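Local coordinates for protein cycloalternan-forming enzyme (Listeria monocytogenes serovar 1/2a, PDB 5F7U) that belongs to glycoside hydrolase family 31, carrying a TIM-barrel domain flanked by beta-rich domains and a family 6 carbohydrate-binding module, at residues G774-G779 / V936-Y941; V761-G766 / P793-A798; E856-E861 / D981-A986; E861-D866 / M876-T881. The protein carries 1 engineered substitution. One frame throughout, in Å; residues are numbered along the deposited sequence.

Contact 1 of 4, residues G774-G779 / V936-Y941; sequences GGVHPG and VNHAPY. With GLC (alpha-D-glucopyranose), chain B.
V776 packs against Y941 where the edge strand 776-778 of the family 31 C-terminal domain meets the connection leading into the carbohydrate-binding module. The valine's CG1 comes within 3.5 Å of Y941 CE2, meeting the ring obliquely, and the two side chains cross at about a right angle. CG1, anti to N (chi1 -180°), turns to the tyrosine, and CG2 faces the in-plane edge of the H938 imidazole, 4.2 Å from H938 CE1. Beside this apolar patch two waters each bridge the carbonyls G774 O and P940 O, linking the segments.

The second shell fixes both rings. H938 ND1 donates to A939 O at 2.8 Å, reaching a lone pair in the carbonyl plane, while H938 NE2 is bonded to E767; with both nitrogens engaged, the imidazole cannot easily rotate. Y941 OH is bonded to the backbone of D981, and Y941 itself begins strand 941-942, which pairs with strand 1054-1062.

Strand alternation sends H777 the other way, into a glycan pocket. Its ring meets that of F795 at nearly a right angle, and D770, N773 and the carbonyl of Y786 also bond the alpha-D-glucopyranose. G775 CA lies 3.8 Å from the sugar's C6, and H777 NE2 donates to O6 of the sugar across 2.7 Å with an N-H...O angle of 167°.

Contact 2 of 4, residues V761-G766 / P793-A798; sequences VYLPEG and PVFAKA
The beta sandwich of the family 31 C-terminal domain is closed here by V761 and L763, which descend from strand 758-763 onto P793, just before strand 794-797, and F795 within it. The two strands lie in different sheets: 758-763 pairs with 781-786, whereas 794-797 sits between 746-748 and 767-770. Their segments run in much the same direction, with V761 level with P793 and L763 with F795. The CA atoms of the second pair are 9.3 Å apart, a spacing bridged by side chains, and no hydrogen bond passes between the segments.

F795 supplies the flat group. L763 CD2 lies over one face of the ring, 4.4 Å from F795 CD1. V761 and F795 point at each other from opposite strands; V761 CG1, on the same side of the ring as L763, meets it obliquely, 3.8 Å from F795 CE1. The second methyl is used as well: V761 CG2 touches P793 CB at 4.3 Å, so the branched side chain spans two residues of the facing segment. With CG anti to the carbonyl carbon (chi1 -46°), the phenylalanine directs its ring toward strand 758-763.

Further apolar groups surround this pair of strands. L747 touches both V761 and L763, I783 flanks them from the partner strand, and W768 reaches L763 and F795. The F795 side chain comes within about 5 Å of a bound alpha-D-glucopyranose. Alternate residues pointing inward from two layers, with an aromatic ring packed between them, are the mark of a beta-sandwich core, which in this domain also backs a glycan pocket.

Contact 3 of 4, residues E856-E861 / D981-A986; sequences EDFANE and DAVDGA
Strand 848-857 ends in a short 3-10 turn in which N860 N bonds D857 O at 2.9 Å and E861 N bonds F858 O. E861 then takes left-handed backbone angles (phi 54°, psi 46°) as the chain turns back. Opposite it, 981-986 is an irregular loop whose V983 CA comes 7.8 Å from F858 CA.

V983 CG1 reaches the edge of the F858 ring near its plane, 4.0 Å from F858 CD2, with the side chains crossing at about a right angle. Beside it A859 CB touches the carboxylate of D984. E856 OE2 accepts F858 N on its anti lone pair at 2.8 Å, which ties the glutamate to the turn. OE1 is bonded by G834 N and takes protons from two waters, one also donating to V983 O and the other to D984 OD1. A third water joins E856 OE2, D984 OD2 and A859 N. E856 OE2 and D984 OD2 stand 4.6 Å apart, a like-charged pair whose repulsion the water donating to both probably eases.

E861 and K862 both face D857, so the turn closes as a G1 beta bulge: a bulged antiparallel hairpin, resting through V983 and waters on a surface loop of the family 6 carbohydrate-binding module.

Contact 4 of 4, residues E861-D866 / M876-T881; sequences EKVSVD and MQVFST
Neither V865-M876 nor V863-V878, the two pairs that join these strands, involves a flat group; the nearby ring of F858, from the neighbouring turn, borders V863 at one end. The flat groups of 876-881 belong to residues that point from the other face of their strand. There the F879 ring meets that of Y831, and the Q877 amide is held at both ends, its OE1 by R829 and its NE2 by the carbonyl of Y810.

What fills the interface is apolar. V865 and M876 reach toward each other tip to tip, V865 CG1 lying 3.6 Å from the M876 methyl CE and 4.1 Å from M876 SD. The thioether gets there by folding: chi2 (-57°) and chi3 (-61°) both bend the chain, curling CE back toward the valine. Two residues along each strand, V863 CG1 and V878 CG1 meet at 4.2 Å.

These pairs join two layers of a beta sandwich. Strand 862-867 lies between 848-857 and 929-934 in one sheet, strand 874-879 between 825-830 and 917-922 in the other. The two segments run in opposite senses, with V863 and V878 CA atoms 8.7 Å apart, and no hydrogen bond links them. L933 extends the packing around V878, while F828 and V830 flank M876.

Past the end of strand 874-879 the chemistry turns polar. T881 OG1 is bonded to N937 N. S880 OG, which also pairs with T918 OG1, donates to T881 O at 2.7 Å, tilted 22° from the carbonyl plane.

None of the four contacts has a direct hydrogen bond between its segments. Contacts 2 and 4 are buried and each packs two sheets of one sandwich; contact 2 includes an aromatic ring, contact 4 valines and a methionine. Contacts 1 and 3 instead set a strand or turn against a loop from another part of the fold and add bridging waters. Contact 1 remains largely buried, whereas contact 3 is a surface contact with acidic groups. H777 packs on L763 and F795, connecting contact 1 to contact 2, and N937 bonds E861 and T881, connecting it to contacts 3 and 4. Contacts 3 and 4 share E861 and the hairpin of strands 848-857 and 862-867. Contact 2 touches neither of those two, so contact 1 stands between them.

Contact 1 of 4, residues G774-G779 / V936-Y941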
loop_
_atom_site.group_PDB
_atom_site.type_symbol
_atom_site.label_atom_id
_atom_site.label_comp_id
_atom_site.label_asym_id
_atom_site.label_seq_id
_atom_site.Cartn_x
_atom_site.Cartn_y
_atom_site.Cartn_z
ATOM N N GLY A 774 20.637 8.469 -18.259
ATOM C CA GLY A 774 21.063 7.401 -19.163
ATOM C C GLY A 774 22.201 6.518 -18.681
ATOM O O GLY A 774 22.771 5.755 -19.480
ATOM N N GLY A 775 22.557 6.605 -17.393
ATOM C CA GLY A 775 23.543 5.685 -16.817
ATOM C C GLY A 775 23.033 4.257 -16.877
ATOM O O GLY A 775 21.911 3.971 -16.477
ATOM N N VAL A 776 23.853 3.349 -17.393
ATOM C CA VAL A 776 23.412 1.969 -17.555
ATOM C C VAL A 776 23.914 1.139 -16.364
ATOM O O VAL A 776 25.083 1.227 -15.998
ATOM C CB VAL A 776 23.913 1.381 -18.885
ATOM C CG1 VAL A 776 23.440 -0.054 -19.029
ATOM C CG2 VAL A 776 23.384 2.209 -20.064
ATOM N N HIS A 777 23.042 0.308 -15.792
ATOM C CA HIS A 777 23.419 -0.517 -14.648
ATOM C C HIS A 777 22.943 -1.960 -14.829
ATOM O O HIS A 777 21.762 -2.250 -14.621
ATOM C CB HIS A 777 22.855 0.069 -13.354
ATOM C CG HIS A 777 23.273 1.482 -13.107
ATOM N ND1 HIS A 777 24.459 1.803 -12.484
ATOM C CD2 HIS A 777 22.683 2.656 -13.437
ATOM C CE1 HIS A 777 24.576 3.122 -12.430
ATOM N NE2 HIS A 777 23.505 3.660 -12.996
ATOM N N PRO A 778 23.862 -2.873 -15.208
ATOM C CA PRO A 778 23.571 -4.312 -15.183
ATOM C C PRO A 778 23.062 -4.783 -13.820
ATOM O O PRO A 778 23.613 -4.400 -12.786
ATOM C CB PRO A 778 24.928 -4.955 -15.494
ATOM C CG PRO A 778 25.630 -3.932 -16.319
ATOM C CD PRO A 778 25.176 -2.583 -15.805
ATOM N N GLY A 779 22.018 -5.607 -13.832
ATOM C CA GLY A 779 21.432 -6.129 -12.600
ATOM C C GLY A 779 22.205 -7.248 -11.952
ATOM O O GLY A 779 23.248 -7.694 -12.467
ATOM N N VAL A 936 21.196 2.024 -35.658
ATOM C CA VAL A 936 21.286 2.258 -34.199
ATOM C C VAL A 936 21.883 1.080 -33.450
ATOM O O VAL A 936 21.647 -0.070 -33.798
ATOM C CB VAL A 936 19.912 2.556 -33.563
ATOM C CG1 VAL A 936 19.390 3.902 -34.047
ATOM C CG2 VAL A 936 18.911 1.436 -33.862
ATOM N N ASN A 937 22.649 1.386 -32.409
ATOM C CA ASN A 937 23.102 0.382 -31.461
ATOM C C ASN A 937 22.608 0.673 -30.067
ATOM O O ASN A 937 22.032 1.736 -29.828
ATOM C CB ASN A 937 24.617 0.279 -31.496
ATOM C CG ASN A 937 25.080 -0.475 -32.708
ATOM O OD1 ASN A 937 24.792 -1.667 -32.852
ATOM N ND2 ASN A 937 25.794 0.197 -33.577
ATOM N N HIS A 938 22.788 -0.293 -29.168
ATOM C CA HIS A 938 22.546 -0.058 -27.739
ATOM C C HIS A 938 23.238 1.243 -27.336
ATOM O O HIS A 938 24.339 1.538 -27.815
ATOM C CB HIS A 938 23.057 -1.233 -26.899
ATOM C CG HIS A 938 22.732 -1.111 -25.439
ATOM N ND1 HIS A 938 23.384 -0.230 -24.601
ATOM C CD2 HIS A 938 21.834 -1.768 -24.670
ATOM C CE1 HIS A 938 22.896 -0.349 -23.378
ATOM N NE2 HIS A 938 21.961 -1.277 -23.391
ATOM N N ALA A 939 22.593 2.038 -26.474
ATOM C CA ALA A 939 23.139 3.350 -26.127
ATOM C C ALA A 939 24.534 3.229 -25.512
ATOM O O ALA A 939 24.859 2.183 -24.941
ATOM C CB ALA A 939 22.201 4.088 -25.183
ATOM N N PRO A 940 25.370 4.287 -25.630
ATOM C CA PRO A 940 26.729 4.155 -25.119
ATOM C C PRO A 940 26.777 3.968 -23.602
ATOM O O PRO A 940 25.844 4.381 -22.887
ATOM C CB PRO A 940 27.376 5.505 -25.465
ATOM C CG PRO A 940 26.570 6.029 -26.610
ATOM C CD PRO A 940 25.172 5.577 -26.318
ATOM N N TYR A 941 27.845 3.310 -23.147
ATOM C CA TYR A 941 28.244 3.296 -21.744
ATOM C C TYR A 941 29.217 4.461 -21.559
ATOM O O TYR A 941 30.350 4.417 -22.053
ATOM C CB TYR A 941 28.950 1.971 -21.415
ATOM C CG TYR A 941 28.024 0.777 -21.423
ATOM C CD1 TYR A 941 27.660 0.141 -22.622
ATOM C CD2 TYR A 941 27.486 0.300 -20.222
ATOM C CE1 TYR A 941 26.790 -0.949 -22.621
ATOM C CE2 TYR A 941 26.643 -0.796 -20.204
ATOM C CZ TYR A 941 26.276 -1.400 -21.405
ATOM O OH TYR A 941 25.422 -2.490 -21.359
HETATM C C1 GLC B . 24.602 9.786 -10.897
HETATM C C2 GLC B . 24.865 9.090 -9.560
HETATM C C3 GLC B . 25.825 7.912 -9.782
HETATM C C4 GLC B . 25.303 6.983 -10.890
HETATM C C5 GLC B . 25.100 7.792 -12.181
HETATM C C6 GLC B . 24.557 7.005 -13.370
HETATM O O2 GLC B . 25.441 10.031 -8.644
HETATM O O3 GLC B . 26.051 7.210 -8.554
HETATM O O4 GLC B . 26.208 5.903 -11.126
HETATM O O5 GLC B . 24.164 8.841 -11.890
HETATM O O6 GLC B . 23.318 6.387 -13.003
HETATM O O HOH W 1 25.709 5.515 -20.346
HETATM O O HOH W 2 23.715 6.450 -22.166
#

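Contact 2 of 4, residues V761-G766 / P793-A798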
loop_
_atom_site.group_PDB
_atom_site.type_symbol
_atom_site.label_atom_id
_atom_site.label_comp_id
_atom_site.label_asym_id
_atom_site.label_seq_id
_atom_site.Cartn_x
_atom_site.Cartn_y
_atom_site.Cartn_z
ATOM N N VAL A 761 21.433 0.467 -3.758
ATOM C CA VAL A 761 20.248 0.062 -4.520
ATOM C C VAL A 761 20.445 -1.372 -4.966
ATOM O O VAL A 761 21.413 -1.659 -5.689
ATOM C CB VAL A 761 20.004 0.935 -5.774
ATOM C CG1 VAL A 761 18.673 0.542 -6.433
ATOM C CG2 VAL A 761 19.994 2.424 -5.427
ATOM N N TYR A 762 19.558 -2.272 -4.557
ATOM C CA TYR A 762 19.683 -3.635 -5.056
ATOM C C TYR A 762 19.024 -3.710 -6.439
ATOM O O TYR A 762 17.835 -3.349 -6.581
ATOM C CB TYR A 762 19.073 -4.710 -4.108
ATOM C CG TYR A 762 19.150 -6.053 -4.816
ATOM C CD1 TYR A 762 20.396 -6.670 -5.042
ATOM C CD2 TYR A 762 18.005 -6.639 -5.380
ATOM C CE1 TYR A 762 20.488 -7.857 -5.745
ATOM C CE2 TYR A 762 18.085 -7.833 -6.091
ATOM C CZ TYR A 762 19.331 -8.427 -6.286
ATOM O OH TYR A 762 19.443 -9.603 -6.994
ATOM N N LEU A 763 19.791 -4.153 -7.446
ATOM C CA LEU A 763 19.253 -4.317 -8.787
ATOM C C LEU A 763 19.058 -5.788 -9.097
ATOM O O LEU A 763 20.039 -6.528 -9.158
ATOM C CB LEU A 763 20.176 -3.680 -9.835
ATOM C CG LEU A 763 20.433 -2.181 -9.669
ATOM C CD1 LEU A 763 21.453 -1.755 -10.720
ATOM C CD2 LEU A 763 19.151 -1.352 -9.766
ATOM N N PRO A 764 17.798 -6.211 -9.302
ATOM C CA PRO A 764 17.558 -7.587 -9.744
ATOM C C PRO A 764 18.150 -7.850 -11.122
ATOM O O PRO A 764 18.534 -6.920 -11.830
ATOM C CB PRO A 764 16.034 -7.677 -9.826
ATOM C CG PRO A 764 15.545 -6.590 -8.933
ATOM C CD PRO A 764 16.533 -5.470 -9.154
ATOM N N GLU A 765 18.232 -9.130 -11.489
ATOM C CA GLU A 765 18.879 -9.512 -12.742
ATOM C C GLU A 765 18.181 -8.807 -13.916
ATOM O O GLU A 765 16.989 -8.582 -13.874
ATOM C CB GLU A 765 18.927 -11.039 -12.890
ATOM C CG GLU A 765 20.370 -11.520 -13.009
ATOM C CD GLU A 765 20.618 -12.929 -12.506
ATOM O OE1 GLU A 765 20.272 -13.892 -13.230
ATOM O OE2 GLU A 765 21.203 -13.074 -11.398
ATOM N N GLY A 766 18.952 -8.416 -14.927
ATOM C CA GLY A 766 18.443 -7.662 -16.089
ATOM C C GLY A 766 19.114 -6.305 -16.123
ATOM O O GLY A 766 19.879 -5.998 -15.243
ATOM N N PRO A 793 17.473 8.222 -6.837
ATOM C CA PRO A 793 17.783 7.162 -7.827
ATOM C C PRO A 793 16.494 6.528 -8.351
ATOM O O PRO A 793 15.705 6.017 -7.561
ATOM C CB PRO A 793 18.574 6.121 -7.016
ATOM C CG PRO A 793 18.987 6.830 -5.756
ATOM C CD PRO A 793 17.941 7.874 -5.484
ATOM N N VAL A 794 16.266 6.599 -9.662
ATOM C CA VAL A 794 15.117 5.924 -10.300
ATOM C C VAL A 794 15.616 5.290 -11.593
ATOM O O VAL A 794 16.284 5.960 -12.377
ATOM C CB VAL A 794 13.931 6.869 -10.619
ATOM C CG1 VAL A 794 12.763 6.067 -11.192
ATOM C CG2 VAL A 794 13.432 7.605 -9.364
ATOM N N PHE A 795 15.281 4.015 -11.804
ATOM C CA PHE A 795 15.779 3.250 -12.952
ATOM C C PHE A 795 14.652 2.574 -13.713
ATOM O O PHE A 795 13.690 2.078 -13.108
ATOM C CB PHE A 795 16.751 2.161 -12.499
ATOM C CG PHE A 795 17.776 2.633 -11.504
ATOM C CD1 PHE A 795 17.455 2.718 -10.146
ATOM C CD2 PHE A 795 19.073 2.993 -11.927
ATOM C CE1 PHE A 795 18.394 3.163 -9.222
ATOM C CE2 PHE A 795 20.022 3.414 -10.998
ATOM C CZ PHE A 795 19.680 3.501 -9.644
ATOM N N ALA A 796 14.782 2.540 -15.038
ATOM C CA ALA A 796 13.822 1.823 -15.873
ATOM C C ALA A 796 14.346 0.445 -16.231
ATOM O O ALA A 796 15.497 0.288 -16.606
ATOM C CB ALA A 796 13.526 2.602 -17.149
ATOM N N LYS A 797 13.445 -0.525 -16.154
ATOM C CA LYS A 797 13.680 -1.925 -16.503
ATOM C C LYS A 797 13.868 -2.069 -18.007
ATOM O O LYS A 797 13.276 -1.320 -18.787
ATOM C CB LYS A 797 12.439 -2.695 -16.071
ATOM C CG LYS A 797 12.496 -4.192 -16.172
ATOM C CD LYS A 797 11.331 -4.776 -15.373
ATOM C CE LYS A 797 9.978 -4.624 -16.039
ATOM N NZ LYS A 797 8.976 -5.413 -15.244
ATOM N N ALA A 798 14.691 -3.043 -18.412
ATOM C CA ALA A 798 14.893 -3.354 -19.834
ATOM C C ALA A 798 13.562 -3.619 -20.530
ATOM O O ALA A 798 12.726 -4.361 -20.013
ATOM C CB ALA A 798 15.829 -4.558 -19.979
#

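Contact 3 of 4, residues E856-E861 / D981-A986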
loop_
_atom_site.group_PDB
_atom_site.type_symbol
_atom_site.label_atom_id
_atom_site.label_comp_id
_atom_site.label_asym_id
_atom_site.label_seq_id
_atom_site.Cartn_x
_atom_site.Cartn_y
_atom_site.Cartn_z
ATOM N N GLU A 856 13.298 -4.637 -30.671
ATOM C CA GLU A 856 14.709 -4.307 -30.637
ATOM C C GLU A 856 15.481 -5.314 -31.473
ATOM O O GLU A 856 15.347 -6.525 -31.284
ATOM C CB GLU A 856 15.199 -4.269 -29.184
ATOM C CG GLU A 856 16.695 -4.065 -29.015
ATOM C CD GLU A 856 17.459 -5.372 -29.010
ATOM O OE1 GLU A 856 17.179 -6.214 -28.130
ATOM O OE2 GLU A 856 18.332 -5.546 -29.882
ATOM N N ASP A 857 16.267 -4.794 -32.413
ATOM C CA ASP A 857 17.074 -5.628 -33.315
ATOM C C ASP A 857 18.441 -4.972 -33.534
ATOM O O ASP A 857 18.886 -4.800 -34.673
ATOM C CB ASP A 857 16.315 -5.850 -34.645
ATOM C CG ASP A 857 16.959 -6.918 -35.550
ATOM O OD1 ASP A 857 17.844 -7.681 -35.105
ATOM O OD2 ASP A 857 16.578 -6.994 -36.743
ATOM N N PHE A 858 19.107 -4.614 -32.430
ATOM C CA PHE A 858 20.443 -3.992 -32.482
ATOM C C PHE A 858 21.472 -4.824 -33.254
ATOM O O PHE A 858 22.374 -4.280 -33.901
ATOM C CB PHE A 858 20.973 -3.714 -31.064
ATOM C CG PHE A 858 20.279 -2.588 -30.349
ATOM C CD1 PHE A 858 19.960 -1.396 -31.002
ATOM C CD2 PHE A 858 19.990 -2.706 -28.978
ATOM C CE1 PHE A 858 19.326 -0.358 -30.324
ATOM C CE2 PHE A 858 19.363 -1.675 -28.295
ATOM C CZ PHE A 858 19.040 -0.491 -28.968
ATOM N N ALA A 859 21.311 -6.143 -33.218
ATOM C CA ALA A 859 22.185 -7.052 -33.942
ATOM C C ALA A 859 22.184 -6.737 -35.444
ATOM O O ALA A 859 23.185 -6.968 -36.134
ATOM C CB ALA A 859 21.769 -8.486 -33.687
ATOM N N ASN A 860 21.068 -6.183 -35.928
ATOM C CA ASN A 860 20.952 -5.691 -37.307
ATOM C C ASN A 860 20.804 -4.159 -37.380
ATOM O O ASN A 860 20.326 -3.607 -38.376
ATOM C CB ASN A 860 19.814 -6.423 -38.013
ATOM C CG ASN A 860 20.109 -7.897 -38.190
ATOM O OD1 ASN A 860 20.898 -8.280 -39.055
ATOM N ND2 ASN A 860 19.485 -8.733 -37.363
ATOM N N GLU A 861 21.238 -3.502 -36.300
ATOM C CA GLU A 861 21.228 -2.047 -36.132
ATOM C C GLU A 861 19.862 -1.398 -36.367
ATOM O O GLU A 861 19.761 -0.372 -37.026
ATOM C CB GLU A 861 22.365 -1.365 -36.914
ATOM C CG GLU A 861 23.759 -1.733 -36.395
ATOM C CD GLU A 861 24.895 -0.893 -36.967
ATOM O OE1 GLU A 861 26.015 -0.941 -36.388
ATOM O OE2 GLU A 861 24.692 -0.208 -37.997
ATOM N N ASP A 981 26.625 -5.014 -20.120
ATOM C CA ASP A 981 25.799 -6.146 -20.533
ATOM C C ASP A 981 26.080 -6.614 -21.955
ATOM O O ASP A 981 26.396 -5.811 -22.839
ATOM C CB ASP A 981 24.320 -5.788 -20.395
ATOM C CG ASP A 981 23.851 -5.832 -18.963
ATOM O OD1 ASP A 981 24.307 -6.735 -18.208
ATOM O OD2 ASP A 981 23.026 -4.961 -18.586
ATOM N N ALA A 982 25.974 -7.927 -22.161
ATOM C CA ALA A 982 25.864 -8.487 -23.502
ATOM C C ALA A 982 24.517 -8.070 -24.093
ATOM O O ALA A 982 23.490 -8.115 -23.404
ATOM C CB ALA A 982 25.983 -10.002 -23.446
ATOM N N VAL A 983 24.515 -7.641 -25.357
ATOM C CA VAL A 983 23.271 -7.153 -25.976
ATOM C C VAL A 983 22.287 -8.308 -26.220
ATOM O O VAL A 983 21.086 -8.147 -25.988
ATOM C CB VAL A 983 23.541 -6.344 -27.276
ATOM C CG1 VAL A 983 22.237 -5.838 -27.895
ATOM C CG2 VAL A 983 24.481 -5.168 -27.005
ATOM N N ASP A 984 22.813 -9.461 -26.657
ATOM C CA ASP A 984 22.036 -10.647 -27.069
ATOM C C ASP A 984 22.665 -11.940 -26.572
ATOM O O ASP A 984 22.925 -12.853 -27.358
ATOM C CB ASP A 984 22.017 -10.748 -28.592
ATOM C CG ASP A 984 21.005 -9.849 -29.222
ATOM O OD1 ASP A 984 19.793 -10.081 -29.017
ATOM O OD2 ASP A 984 21.425 -8.926 -29.945
ATOM N N GLY A 985 22.963 -12.006 -25.288
ATOM C CA GLY A 985 23.523 -13.228 -24.725
ATOM C C GLY A 985 25.016 -13.394 -24.948
ATOM O O GLY A 985 25.676 -12.584 -25.617
ATOM N N ALA A 986 25.552 -14.465 -24.366
ATOM C CA ALA A 986 26.986 -14.733 -24.425
ATOM C C ALA A 986 27.432 -14.877 -25.880
ATOM O O ALA A 986 26.857 -15.656 -26.636
ATOM C CB ALA A 986 27.305 -15.983 -23.634
HETATM O O HOH W 3 19.685 -7.527 -31.162
HETATM O O HOH W 4 18.975 -6.430 -25.952
HETATM O O HOH W 5 17.214 -8.920 -28.892
#

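Contact 4 of 4, residues E861-D866 / M876-T881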
loop_
_atom_site.group_PDB
_atom_site.type_symbol
_atom_site.label_atom_id
_atom_site.label_comp_id
_atom_site.label_asym_id
_atom_site.label_seq_id
_atom_site.Cartn_x
_atom_site.Cartn_y
_atom_site.Cartn_z
ATOM N N GLU A 861 21.238 -3.502 -36.300
ATOM C CA GLU A 861 21.228 -2.047 -36.132
ATOM C C GLU A 861 19.862 -1.398 -36.367
ATOM O O GLU A 861 19.761 -0.372 -37.026
ATOM C CB GLU A 861 22.365 -1.365 -36.914
ATOM C CG GLU A 861 23.759 -1.733 -36.395
ATOM C CD GLU A 861 24.895 -0.893 -36.967
ATOM O OE1 GLU A 861 26.015 -0.941 -36.388
ATOM O OE2 GLU A 861 24.692 -0.208 -37.997
ATOM N N LYS A 862 18.825 -1.998 -35.785
ATOM C CA LYS A 862 17.440 -1.584 -36.011
ATOM C C LYS A 862 16.627 -1.638 -34.726
ATOM O O LYS A 862 16.843 -2.496 -33.893
ATOM C CB LYS A 862 16.823 -2.521 -37.048
ATOM C CG LYS A 862 15.440 -2.134 -37.530
ATOM C CD LYS A 862 14.991 -3.079 -38.642
ATOM C CE LYS A 862 15.853 -2.917 -39.881
ATOM N NZ LYS A 862 15.421 -3.817 -40.995
ATOM N N VAL A 863 15.730 -0.670 -34.559
ATOM C CA VAL A 863 14.684 -0.738 -33.543
ATOM C C VAL A 863 13.411 -0.377 -34.292
ATOM O O VAL A 863 13.371 0.625 -35.004
ATOM C CB VAL A 863 14.926 0.230 -32.361
ATOM C CG1 VAL A 863 13.731 0.249 -31.405
ATOM C CG2 VAL A 863 16.153 -0.196 -31.562
ATOM N N SER A 864 12.383 -1.201 -34.137
ATOM C CA SER A 864 11.103 -0.926 -34.778
ATOM C C SER A 864 10.051 -0.643 -33.726
ATOM O O SER A 864 10.014 -1.297 -32.686
ATOM C CB SER A 864 10.690 -2.093 -35.669
ATOM O OG SER A 864 11.710 -2.357 -36.621
ATOM N N VAL A 865 9.229 0.369 -33.983
ATOM C CA VAL A 865 8.119 0.708 -33.088
ATOM C C VAL A 865 6.820 0.634 -33.885
ATOM O O VAL A 865 6.697 1.265 -34.947
ATOM C CB VAL A 865 8.286 2.101 -32.443
ATOM C CG1 VAL A 865 7.115 2.407 -31.496
ATOM C CG2 VAL A 865 9.602 2.184 -31.683
ATOM N N ASP A 866 5.886 -0.168 -33.382
ATOM C CA ASP A 866 4.578 -0.303 -33.984
ATOM C C ASP A 866 3.623 0.560 -33.192
ATOM O O ASP A 866 3.239 0.221 -32.062
ATOM C CB ASP A 866 4.143 -1.767 -34.006
ATOM C CG ASP A 866 4.920 -2.604 -35.019
ATOM O OD1 ASP A 866 5.680 -2.052 -35.875
ATOM O OD2 ASP A 866 4.754 -3.847 -34.971
ATOM N N MET A 876 8.458 9.576 -29.768
ATOM C CA MET A 876 9.219 8.513 -29.120
ATOM C C MET A 876 10.539 9.100 -28.614
ATOM O O MET A 876 11.175 9.898 -29.315
ATOM C CB MET A 876 9.546 7.360 -30.091
ATOM C CG MET A 876 8.377 6.749 -30.847
ATOM S SD MET A 876 7.039 6.095 -29.822
ATOM C CE MET A 876 7.875 4.824 -28.895
ATOM N N GLN A 877 10.962 8.688 -27.419
ATOM C CA GLN A 877 12.343 8.912 -26.994
ATOM C C GLN A 877 12.990 7.553 -26.785
ATOM O O GLN A 877 12.784 6.898 -25.757
ATOM C CB GLN A 877 12.435 9.737 -25.702
ATOM C CG GLN A 877 11.957 11.182 -25.813
ATOM C CD GLN A 877 12.161 11.967 -24.530
ATOM O OE1 GLN A 877 12.173 11.405 -23.424
ATOM N NE2 GLN A 877 12.317 13.288 -24.670
ATOM N N VAL A 878 13.780 7.138 -27.767
ATOM C CA VAL A 878 14.353 5.789 -27.777
ATOM C C VAL A 878 15.801 5.839 -27.298
ATOM O O VAL A 878 16.631 6.550 -27.883
ATOM C CB VAL A 878 14.292 5.161 -29.196
ATOM C CG1 VAL A 878 14.708 3.694 -29.168
ATOM C CG2 VAL A 878 12.907 5.301 -29.809
ATOM N N PHE A 879 16.114 5.028 -26.284
ATOM C CA PHE A 879 17.485 4.921 -25.745
ATOM C C PHE A 879 18.315 4.140 -26.762
ATOM O O PHE A 879 18.054 2.954 -26.997
ATOM C CB PHE A 879 17.432 4.212 -24.383
ATOM C CG PHE A 879 18.709 4.279 -23.575
ATOM C CD1 PHE A 879 19.298 5.506 -23.227
ATOM C CD2 PHE A 879 19.281 3.093 -23.071
ATOM C CE1 PHE A 879 20.449 5.552 -22.421
ATOM C CE2 PHE A 879 20.432 3.136 -22.290
ATOM C CZ PHE A 879 21.010 4.360 -21.950
ATOM N N SER A 880 19.272 4.811 -27.404
ATOM C CA SER A 880 20.088 4.188 -28.463
ATOM C C SER A 880 21.169 5.139 -28.904
ATOM O O SER A 880 21.154 6.307 -28.533
ATOM C CB SER A 880 19.231 3.846 -29.702
ATOM O OG SER A 880 18.930 5.017 -30.464
ATOM N N THR A 881 22.095 4.644 -29.727
ATOM C CA THR A 881 23.017 5.549 -30.423
ATOM C C THR A 881 22.266 6.290 -31.536
ATOM O O THR A 881 21.108 5.979 -31.824
ATOM C CB THR A 881 24.221 4.805 -31.012
ATOM O OG1 THR A 881 23.748 3.825 -31.945
ATOM C CG2 THR A 881 25.030 4.147 -29.903
#